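Long-range contacts in hypothetical protein Cgl1923 (Corynebacterium glutamicum ATCC 13032, PDB 2P90), which is of unknown function but belongs to the PAC2 family and may be related to proteasome-assembly chaperones: residues Phe119-Val124 against Glu184-Asp189; Glu133-Leu138 against Lys192-Tyr197; Cys137-Pro142 against Ala179-Glu184. All coordinates share one frame; numbering follows the deposited sequence.

Contact 1 of 3, residues Phe119-Val124 against Glu184-Asp189; sequences FSNAVV and EKLLKD
L186 reaches across from its helix and sets one methyl, CD2, against S120, N121 and V124. The leucine side chain meets both N121 and V124 at roughly right angles, so it arrives end-on against their flanks and does not run alongside either. CD2 lies 3.4 Å from N121 OD1, 3.5 Å from S120 OG and 3.5 Å from V124 CG1. With CG anti to the backbone N, the L186 chi1 of -177° sends CG toward the opposing helix, and CD1 is left beside the N121 amide oxygen. The two polar neighbours bond elsewhere: S120 OG turns back along its own helix to hydrogen-bond W116 O, while N121 ND2 makes a weak bond to G117 O.

The two helices lie on the same face of an alpha/beta sheet, 116-129 being the connection between parallel strands 103-108 and 134-143. At these segments their axes come within 9.9 Å and cross at -50°, and no hydrogen bond links them. Deeper in, toward the strands, V124 CG1 also meets L187 CD2 at 4.2 Å, and L183 adds its side chain against S120, V123 and V124. V124 is turned well away from a staggered position (chi1 -28°), which points CG1 at both leucines.

On the flank of 184-189 turned from helix 116-129, D189 OD2 takes a salt bridge from K185 NZ at 2.8 Å, with K188 NZ as a longer partner to OD1. There K185 and K188 pack on T84 and V83 of the second subunit.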
loop_
_atom_site.group_PDB
_atom_site.type_symbol
_atom_site.label_atom_id
_atom_site.label_comp_id
_atom_site.label_asym_id
_atom_site.label_seq_id
_atom_site.Cartn_x
_atom_site.Cartn_y
_atom_site.Cartn_z
ATOM N N PHE B 119 8.809 -13.599 -8.174
ATOM C CA PHE B 119 9.720 -12.651 -8.820
ATOM C C PHE B 119 11.190 -13.051 -8.690
ATOM O O PHE B 119 11.929 -13.058 -9.674
ATOM C CB PHE B 119 9.515 -11.220 -8.275
ATOM C CG PHE B 119 10.481 -10.232 -8.833
ATOM C CD1 PHE B 119 10.370 -9.805 -10.160
ATOM C CD2 PHE B 119 11.525 -9.718 -8.038
ATOM C CE1 PHE B 119 11.292 -8.895 -10.693
ATOM C CE2 PHE B 119 12.455 -8.828 -8.566
ATOM C CZ PHE B 119 12.343 -8.406 -9.884
ATOM N N SER B 120 11.623 -13.351 -7.475
ATOM C CA SER B 120 12.996 -13.745 -7.278
ATOM C C SER B 120 13.263 -15.103 -7.963
ATOM O O SER B 120 14.300 -15.274 -8.588
ATOM C CB SER B 120 13.302 -13.754 -5.802
ATOM O OG SER B 120 12.662 -14.849 -5.242
ATOM N N ASN B 121 12.302 -16.027 -7.942
ATOM C CA ASN B 121 12.410 -17.222 -8.771
ATOM C C ASN B 121 12.481 -16.985 -10.285
ATOM O O ASN B 121 13.226 -17.652 -10.951
ATOM C CB ASN B 121 11.353 -18.257 -8.403
ATOM C CG ASN B 121 11.658 -18.928 -7.062
ATOM O OD1 ASN B 121 12.671 -19.607 -6.916
ATOM N ND2 ASN B 121 10.790 -18.738 -6.086
ATOM N N ALA B 122 11.695 -16.053 -10.820
ATOM C CA ALA B 122 11.733 -15.737 -12.233
ATOM C C ALA B 122 13.093 -15.133 -12.605
ATOM O O ALA B 122 13.645 -15.393 -13.704
ATOM C CB ALA B 122 10.603 -14.765 -12.591
ATOM N N VAL B 123 13.632 -14.324 -11.685
ATOM C CA VAL B 123 14.926 -13.728 -11.926
ATOM C C VAL B 123 16.060 -14.777 -11.922
ATOM O O VAL B 123 16.957 -14.726 -12.786
ATOM C CB VAL B 123 15.229 -12.486 -11.053
ATOM C CG1 VAL B 123 16.659 -12.024 -11.322
ATOM C CG2 VAL B 123 14.272 -11.359 -11.420
ATOM N N VAL B 124 15.998 -15.741 -11.004
ATOM C CA VAL B 124 16.979 -16.799 -11.064
ATOM C C VAL B 124 16.865 -17.678 -12.307
ATOM O O VAL B 124 17.889 -18.056 -12.841
ATOM C CB VAL B 124 17.240 -17.591 -9.741
ATOM C CG1 VAL B 124 16.961 -16.755 -8.514
ATOM C CG2 VAL B 124 16.480 -18.857 -9.712
ATOM N N GLU B 184 18.900 -11.965 -3.540
ATOM C CA GLU B 184 20.260 -12.230 -3.064
ATOM C C GLU B 184 20.300 -13.514 -2.275
ATOM O O GLU B 184 21.083 -14.386 -2.602
ATOM C CB GLU B 184 20.800 -11.101 -2.183
ATOM C CG GLU B 184 21.185 -9.864 -2.943
ATOM C CD GLU B 184 22.035 -8.966 -2.101
ATOM O OE1 GLU B 184 23.124 -9.444 -1.666
ATOM O OE2 GLU B 184 21.652 -7.797 -1.890
ATOM N N LYS B 185 19.443 -13.633 -1.260
ATOM C CA LYS B 185 19.388 -14.841 -0.455
ATOM C C LYS B 185 19.113 -16.100 -1.277
ATOM O O LYS B 185 19.680 -17.142 -1.001
ATOM C CB LYS B 185 18.391 -14.701 0.695
ATOM C CG LYS B 185 18.817 -15.505 1.922
ATOM C CD LYS B 185 17.750 -15.544 2.994
ATOM C CE LYS B 185 17.999 -16.718 3.952
ATOM N NZ LYS B 185 18.067 -18.035 3.237
ATOM N N LEU B 186 18.269 -16.006 -2.302
ATOM C CA LEU B 186 17.964 -17.179 -3.131
ATOM C C LEU B 186 19.138 -17.597 -4.061
ATOM O O LEU B 186 19.340 -18.786 -4.357
ATOM C CB LEU B 186 16.699 -16.920 -3.941
ATOM C CG LEU B 186 16.133 -18.025 -4.829
ATOM C CD1 LEU B 186 15.655 -19.250 -4.003
ATOM C CD2 LEU B 186 15.003 -17.480 -5.679
ATOM N N LEU B 187 19.887 -16.607 -4.532
ATOM C CA LEU B 187 21.044 -16.846 -5.387
ATOM C C LEU B 187 22.099 -17.531 -4.536
ATOM O O LEU B 187 22.558 -18.602 -4.895
ATOM C CB LEU B 187 21.557 -15.542 -6.035
ATOM C CG LEU B 187 20.770 -15.046 -7.254
ATOM C CD1 LEU B 187 20.990 -13.572 -7.594
ATOM C CD2 LEU B 187 21.043 -15.923 -8.465
ATOM N N LYS B 188 22.418 -16.957 -3.381
ATOM C CA LYS B 188 23.275 -17.622 -2.402
ATOM C C LYS B 188 22.854 -19.090 -2.158
ATOM O O LYS B 188 23.617 -20.019 -2.477
ATOM C CB LYS B 188 23.327 -16.828 -1.098
ATOM C CG LYS B 188 24.121 -17.500 0.013
ATOM C CD LYS B 188 24.074 -16.661 1.291
ATOM C CE LYS B 188 22.789 -16.932 2.098
ATOM N NZ LYS B 188 22.994 -17.899 3.253
ATOM N N ASP B 189 21.642 -19.294 -1.638
ATOM C CA ASP B 189 21.126 -20.621 -1.324
ATOM C C ASP B 189 21.182 -21.567 -2.515
ATOM O O ASP B 189 21.235 -22.780 -2.347
ATOM C CB ASP B 189 19.671 -20.532 -0.840
ATOM C CG ASP B 189 19.528 -19.834 0.501
ATOM O OD1 ASP B 189 20.561 -19.494 1.117
ATOM O OD2 ASP B 189 18.369 -19.626 0.943
#

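Contact 2 of 3, residues Glu133-Leu138 against Lys192-Tyr197; sequences ENTICL and KNVSGY
N193 O is gripped by T135 N at 3.0 Å and by a water that donates to it at 2.7 Å and also bonds T135 OG1. T135 N sits 37° out of the N193 carbonyl plane, a skewed start to what becomes a regular parallel ladder between two neighbouring strands, 134-143 and 194-202, of the mixed alpha/beta sheet. Further along, S195 N donates to T135 O at 2.8 Å, C137 N to S195 O, and Y197 N to C137 O at 2.8 Å. T135 and C137 each bond the two residues flanking the one opposite them, so the ladder steps by two. CA-H groups of V194, I136 and G196 also point at the same carbonyl oxygens.

Before the strands begin, N193 ND2 donates 3.0 Å to E133 O, which lies close to the plane of the asparagine amide. The same nitrogen makes only a weak bond to E133 OE2; the stronger partner of that carboxylate is R162, through OE1.

T135, C137 and V194 face helix 179-189, whereas I136, L138, S195 and Y197 face the other way, where helix 211-225 packs on I136, L138 and Y197. S195 OG and N134 ND2 both bond S159 OG. I136 holds CG2 anti to its backbone nitrogen, which carries the methyl over one face of the Y197 ring, 17° off the normal, in a CH-pi contact. Y197 OH bonds S224 OG and also donates to a second water at 2.8 Å, which in turn donates a hydrogen bond to N134 OD1, 3.0 Å away.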
loop_
_atom_site.group_PDB
_atom_site.type_symbol
_atom_site.label_atom_id
_atom_site.label_comp_id
_atom_site.label_asym_id
_atom_site.label_seq_id
_atom_site.Cartn_x
_atom_site.Cartn_y
_atom_site.Cartn_z
ATOM N N GLU B 133 27.192 -15.019 -14.568
ATOM C CA GLU B 133 28.193 -15.569 -13.648
ATOM C C GLU B 133 28.300 -14.841 -12.311
ATOM O O GLU B 133 28.870 -15.368 -11.375
ATOM C CB GLU B 133 29.564 -15.717 -14.347
ATOM C CG GLU B 133 30.506 -14.516 -14.225
ATOM C CD GLU B 133 31.330 -14.506 -12.910
ATOM O OE1 GLU B 133 31.599 -13.369 -12.416
ATOM O OE2 GLU B 133 31.686 -15.611 -12.381
ATOM N N ASN B 134 27.737 -13.641 -12.214
ATOM C CA ASN B 134 27.717 -12.879 -10.957
ATOM C C ASN B 134 26.590 -11.840 -10.968
ATOM O O ASN B 134 26.310 -11.197 -11.983
ATOM C CB ASN B 134 29.071 -12.181 -10.685
ATOM C CG ASN B 134 29.133 -11.488 -9.313
ATOM O OD1 ASN B 134 29.614 -10.372 -9.204
ATOM N ND2 ASN B 134 28.666 -12.147 -8.278
ATOM N N THR B 135 25.972 -11.649 -9.821
ATOM C CA THR B 135 24.884 -10.675 -9.731
ATOM C C THR B 135 25.199 -9.595 -8.701
ATOM O O THR B 135 25.592 -9.893 -7.583
ATOM C CB THR B 135 23.492 -11.352 -9.419
ATOM O OG1 THR B 135 23.174 -12.279 -10.464
ATOM C CG2 THR B 135 22.375 -10.288 -9.288
ATOM N N ILE B 136 24.983 -8.357 -9.121
ATOM C CA ILE B 136 25.196 -7.205 -8.284
ATOM C C ILE B 136 23.948 -6.338 -8.146
ATOM O O ILE B 136 23.515 -5.742 -9.121
ATOM C CB ILE B 136 26.332 -6.287 -8.826
ATOM C CG1 ILE B 136 27.609 -7.102 -9.126
ATOM C CG2 ILE B 136 26.555 -5.116 -7.822
ATOM C CD1 ILE B 136 28.826 -6.243 -9.573
ATOM N N CYS B 137 23.442 -6.246 -6.918
ATOM C CA CYS B 137 22.321 -5.398 -6.554
ATOM C C CYS B 137 22.751 -4.062 -5.971
ATOM O O CYS B 137 23.662 -4.000 -5.165
ATOM C CB CYS B 137 21.452 -6.123 -5.545
ATOM S SG CYS B 137 20.760 -7.676 -6.170
ATOM N N LEU B 138 22.083 -2.990 -6.382
ATOM C CA LEU B 138 22.477 -1.650 -5.984
ATOM C C LEU B 138 21.527 -1.046 -4.963
ATOM O O LEU B 138 20.314 -1.212 -5.082
ATOM C CB LEU B 138 22.548 -0.753 -7.209
ATOM C CG LEU B 138 23.372 -1.265 -8.393
ATOM C CD1 LEU B 138 23.414 -0.170 -9.473
ATOM C CD2 LEU B 138 24.801 -1.740 -7.986
ATOM N N LYS B 192 25.078 -19.602 -5.977
ATOM C CA LYS B 192 25.485 -18.636 -7.009
ATOM C C LYS B 192 26.313 -17.464 -6.508
ATOM O O LYS B 192 26.265 -17.122 -5.325
ATOM C CB LYS B 192 24.245 -18.030 -7.684
ATOM C CG LYS B 192 23.882 -18.623 -9.008
ATOM C CD LYS B 192 23.076 -19.874 -8.811
ATOM C CE LYS B 192 21.773 -19.732 -9.534
ATOM N NZ LYS B 192 20.947 -20.927 -9.224
ATOM N N ASN B 193 27.031 -16.819 -7.434
ATOM C CA ASN B 193 27.769 -15.590 -7.140
ATOM C C ASN B 193 26.828 -14.375 -7.047
ATOM O O ASN B 193 26.163 -14.032 -8.038
ATOM C CB ASN B 193 28.857 -15.338 -8.208
ATOM C CG ASN B 193 29.999 -16.370 -8.163
ATOM O OD1 ASN B 193 30.349 -16.906 -7.092
ATOM N ND2 ASN B 193 30.587 -16.642 -9.330
ATOM N N VAL B 194 26.791 -13.726 -5.879
ATOM C CA VAL B 194 25.956 -12.530 -5.690
ATOM C C VAL B 194 26.483 -11.537 -4.632
ATOM O O VAL B 194 26.904 -11.937 -3.549
ATOM C CB VAL B 194 24.437 -12.905 -5.389
ATOM C CG1 VAL B 194 24.302 -13.742 -4.098
ATOM C CG2 VAL B 194 23.578 -11.657 -5.307
ATOM N N SER B 195 26.433 -10.245 -4.960
ATOM C CA SER B 195 26.783 -9.162 -4.032
ATOM C C SER B 195 25.784 -8.006 -4.114
ATOM O O SER B 195 25.089 -7.808 -5.148
ATOM C CB SER B 195 28.208 -8.638 -4.298
ATOM O OG SER B 195 29.154 -9.683 -4.086
ATOM N N GLY B 196 25.705 -7.272 -3.005
ATOM C CA GLY B 196 24.930 -6.049 -2.907
ATOM C C GLY B 196 25.856 -4.909 -2.552
ATOM O O GLY B 196 26.597 -4.983 -1.564
ATOM N N TYR B 197 25.845 -3.863 -3.387
ATOM C CA TYR B 197 26.634 -2.642 -3.155
ATOM C C TYR B 197 25.757 -1.496 -2.668
ATOM O O TYR B 197 24.811 -1.073 -3.323
ATOM C CB TYR B 197 27.402 -2.182 -4.398
ATOM C CG TYR B 197 28.392 -3.154 -5.017
ATOM C CD1 TYR B 197 28.838 -4.306 -4.337
ATOM C CD2 TYR B 197 28.920 -2.892 -6.281
ATOM C CE1 TYR B 197 29.781 -5.188 -4.926
ATOM C CE2 TYR B 197 29.869 -3.756 -6.881
ATOM C CZ TYR B 197 30.280 -4.895 -6.195
ATOM O OH TYR B 197 31.165 -5.731 -6.815
HETATM O O HOH W 1 30.812 -8.511 -7.151
HETATM O O HOH W 2 24.470 -14.680 -10.046
#

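Contact 3 of 3, residues Cys137-Pro142 against Ala179-Glu184; sequences CLYAAP and ASLMLE
Y139 OH donates a hydrogen bond to E184 OE2 at 2.6 Å, the tyrosine coming from the strand and the glutamate from the helix in opposite directions. This is a strand-helix contact of the alpha/beta fold: helix 179-189 lies over strand 134-143 on one face of the sheet and runs broadly against it, at 141° between the segment axes. OE2 accepts through its anti lone pair and sits at the edge of the phenol ring, near its plane, with the carboxylate turned 44° from it.

The hydroxyl has a second polar neighbour: S180 OG lies 2.9 Å from Y139 OH and also hydrogen-bonds S178 OG. L181 closes in with CG and CD2, the latter 3.7 Å from Y139 OH. Beside this group, C137 SG rests on the aliphatic part of E184, 3.9 Å from CG, and on S180 CB.

One turn of helix separates S180 from E184, and the bond from E184 N to S180 O fixes their spacing. S178 OG also accepts a hydrogen bond from L181 N in the first turn of the helix. Outside, V83 of the second subunit packs on L181 and E184. On the sheet side the tyrosine ring lies against the neighbouring strand, where Y139 CE2 is 3.7 Å from G196 CA.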
loop_
_atom_site.group_PDB
_atom_site.type_symbol
_atom_site.label_atom_id
_atom_site.label_comp_id
_atom_site.label_asym_id
_atom_site.label_seq_id
_atom_site.Cartn_x
_atom_site.Cartn_y
_atom_site.Cartn_z
ATOM N N CYS B 137 23.442 -6.246 -6.918
ATOM C CA CYS B 137 22.321 -5.398 -6.554
ATOM C C CYS B 137 22.751 -4.062 -5.971
ATOM O O CYS B 137 23.662 -4.000 -5.165
ATOM C CB CYS B 137 21.452 -6.123 -5.545
ATOM S SG CYS B 137 20.760 -7.676 -6.170
ATOM N N LEU B 138 22.083 -2.990 -6.382
ATOM C CA LEU B 138 22.477 -1.650 -5.984
ATOM C C LEU B 138 21.527 -1.046 -4.963
ATOM O O LEU B 138 20.314 -1.212 -5.082
ATOM C CB LEU B 138 22.548 -0.753 -7.209
ATOM C CG LEU B 138 23.372 -1.265 -8.393
ATOM C CD1 LEU B 138 23.414 -0.170 -9.473
ATOM C CD2 LEU B 138 24.801 -1.740 -7.986
ATOM N N TYR B 139 22.097 -0.353 -3.968
ATOM C CA TYR B 139 21.367 0.256 -2.855
ATOM C C TYR B 139 22.003 1.617 -2.614
ATOM O O TYR B 139 23.201 1.753 -2.794
ATOM C CB TYR B 139 21.532 -0.578 -1.591
ATOM C CG TYR B 139 21.134 -2.028 -1.762
ATOM C CD1 TYR B 139 19.829 -2.430 -1.477
ATOM C CD2 TYR B 139 22.058 -2.999 -2.211
ATOM C CE1 TYR B 139 19.438 -3.725 -1.645
ATOM C CE2 TYR B 139 21.666 -4.329 -2.378
ATOM C CZ TYR B 139 20.345 -4.675 -2.095
ATOM O OH TYR B 139 19.870 -5.952 -2.230
ATOM N N ALA B 140 21.211 2.630 -2.269
ATOM C CA ALA B 140 21.745 3.914 -1.804
ATOM C C ALA B 140 21.110 4.225 -0.451
ATOM O O ALA B 140 19.857 4.343 -0.324
ATOM C CB ALA B 140 21.477 5.012 -2.795
ATOM N N ALA B 141 21.963 4.336 0.572
ATOM C CA ALA B 141 21.473 4.573 1.943
ATOM C C ALA B 141 21.840 5.936 2.437
ATOM O O ALA B 141 22.961 6.372 2.215
ATOM C CB ALA B 141 21.993 3.476 2.938
ATOM N N PRO B 142 20.909 6.598 3.157
ATOM C CA PRO B 142 21.278 7.868 3.773
ATOM C C PRO B 142 22.172 7.553 4.960
ATOM O O PRO B 142 21.820 6.686 5.774
ATOM C CB PRO B 142 19.941 8.455 4.243
ATOM C CG PRO B 142 18.992 7.269 4.363
ATOM C CD PRO B 142 19.529 6.171 3.489
ATOM N N ALA B 179 12.853 -6.803 -2.364
ATOM C CA ALA B 179 12.796 -7.806 -3.384
ATOM C C ALA B 179 14.194 -8.204 -3.791
ATOM O O ALA B 179 14.455 -9.387 -4.032
ATOM C CB ALA B 179 12.020 -7.282 -4.592
ATOM N N SER B 180 15.106 -7.233 -3.872
ATOM C CA SER B 180 16.488 -7.569 -4.207
ATOM C C SER B 180 17.231 -8.391 -3.121
ATOM O O SER B 180 18.035 -9.253 -3.473
ATOM C CB SER B 180 17.277 -6.327 -4.579
ATOM O OG SER B 180 17.316 -5.440 -3.482
ATOM N N LEU B 181 16.983 -8.102 -1.836
ATOM C CA LEU B 181 17.564 -8.878 -0.728
ATOM C C LEU B 181 17.064 -10.329 -0.744
ATOM O O LEU B 181 17.860 -11.270 -0.598
ATOM C CB LEU B 181 17.287 -8.223 0.622
ATOM C CG LEU B 181 18.123 -6.955 0.875
ATOM C CD1 LEU B 181 17.535 -6.104 1.950
ATOM C CD2 LEU B 181 19.589 -7.309 1.214
ATOM N N MET B 182 15.765 -10.513 -1.000
ATOM C CA MET B 182 15.202 -11.856 -1.185
ATOM C C MET B 182 15.921 -12.549 -2.347
ATOM O O MET B 182 16.235 -13.740 -2.273
ATOM C CB MET B 182 13.671 -11.815 -1.448
ATOM C CG MET B 182 13.038 -13.233 -1.498
ATOM S SD MET B 182 11.240 -13.470 -1.661
ATOM C CE MET B 182 10.706 -12.846 -0.085
ATOM N N LEU B 183 16.145 -11.821 -3.437
ATOM C CA LEU B 183 16.757 -12.420 -4.606
ATOM C C LEU B 183 18.212 -12.828 -4.292
ATOM O O LEU B 183 18.666 -13.919 -4.701
ATOM C CB LEU B 183 16.685 -11.467 -5.791
ATOM C CG LEU B 183 17.585 -11.714 -6.995
ATOM C CD1 LEU B 183 17.240 -13.028 -7.705
ATOM C CD2 LEU B 183 17.566 -10.493 -7.983
ATOM N N GLU B 184 18.900 -11.965 -3.540
ATOM C CA GLU B 184 20.260 -12.230 -3.064
ATOM C C GLU B 184 20.300 -13.514 -2.275
ATOM O O GLU B 184 21.083 -14.386 -2.602
ATOM C CB GLU B 184 20.800 -11.101 -2.183
ATOM C CG GLU B 184 21.185 -9.864 -2.943
ATOM C CD GLU B 184 22.035 -8.966 -2.101
ATOM O OE1 GLU B 184 23.124 -9.444 -1.666
ATOM O OE2 GLU B 184 21.652 -7.797 -1.890
#

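In the fold
Contacts 2 and 3 share C137 and L138 on strand 134-143: contact 2 joins that strand to its neighbour within the sheet, and contact 3 joins it to the helix above. Contact 1 then ties this helix, 179-189, to helix 116-129 in the same layer. Contact 3 lies nearest the centre of the chain and contact 1 farthest, with two of its touching residues partly exposed. Chemistry changes accordingly: backbone hydrogen bonds dominate the sheet, a buried tyrosine-carboxylate bond links sheet to helix, and methyl packing joins the helices. Across the turn between helix and strand, L187 O probably accepts a hydrogen bond from K192 N. The second subunit touches contacts 1 and 3.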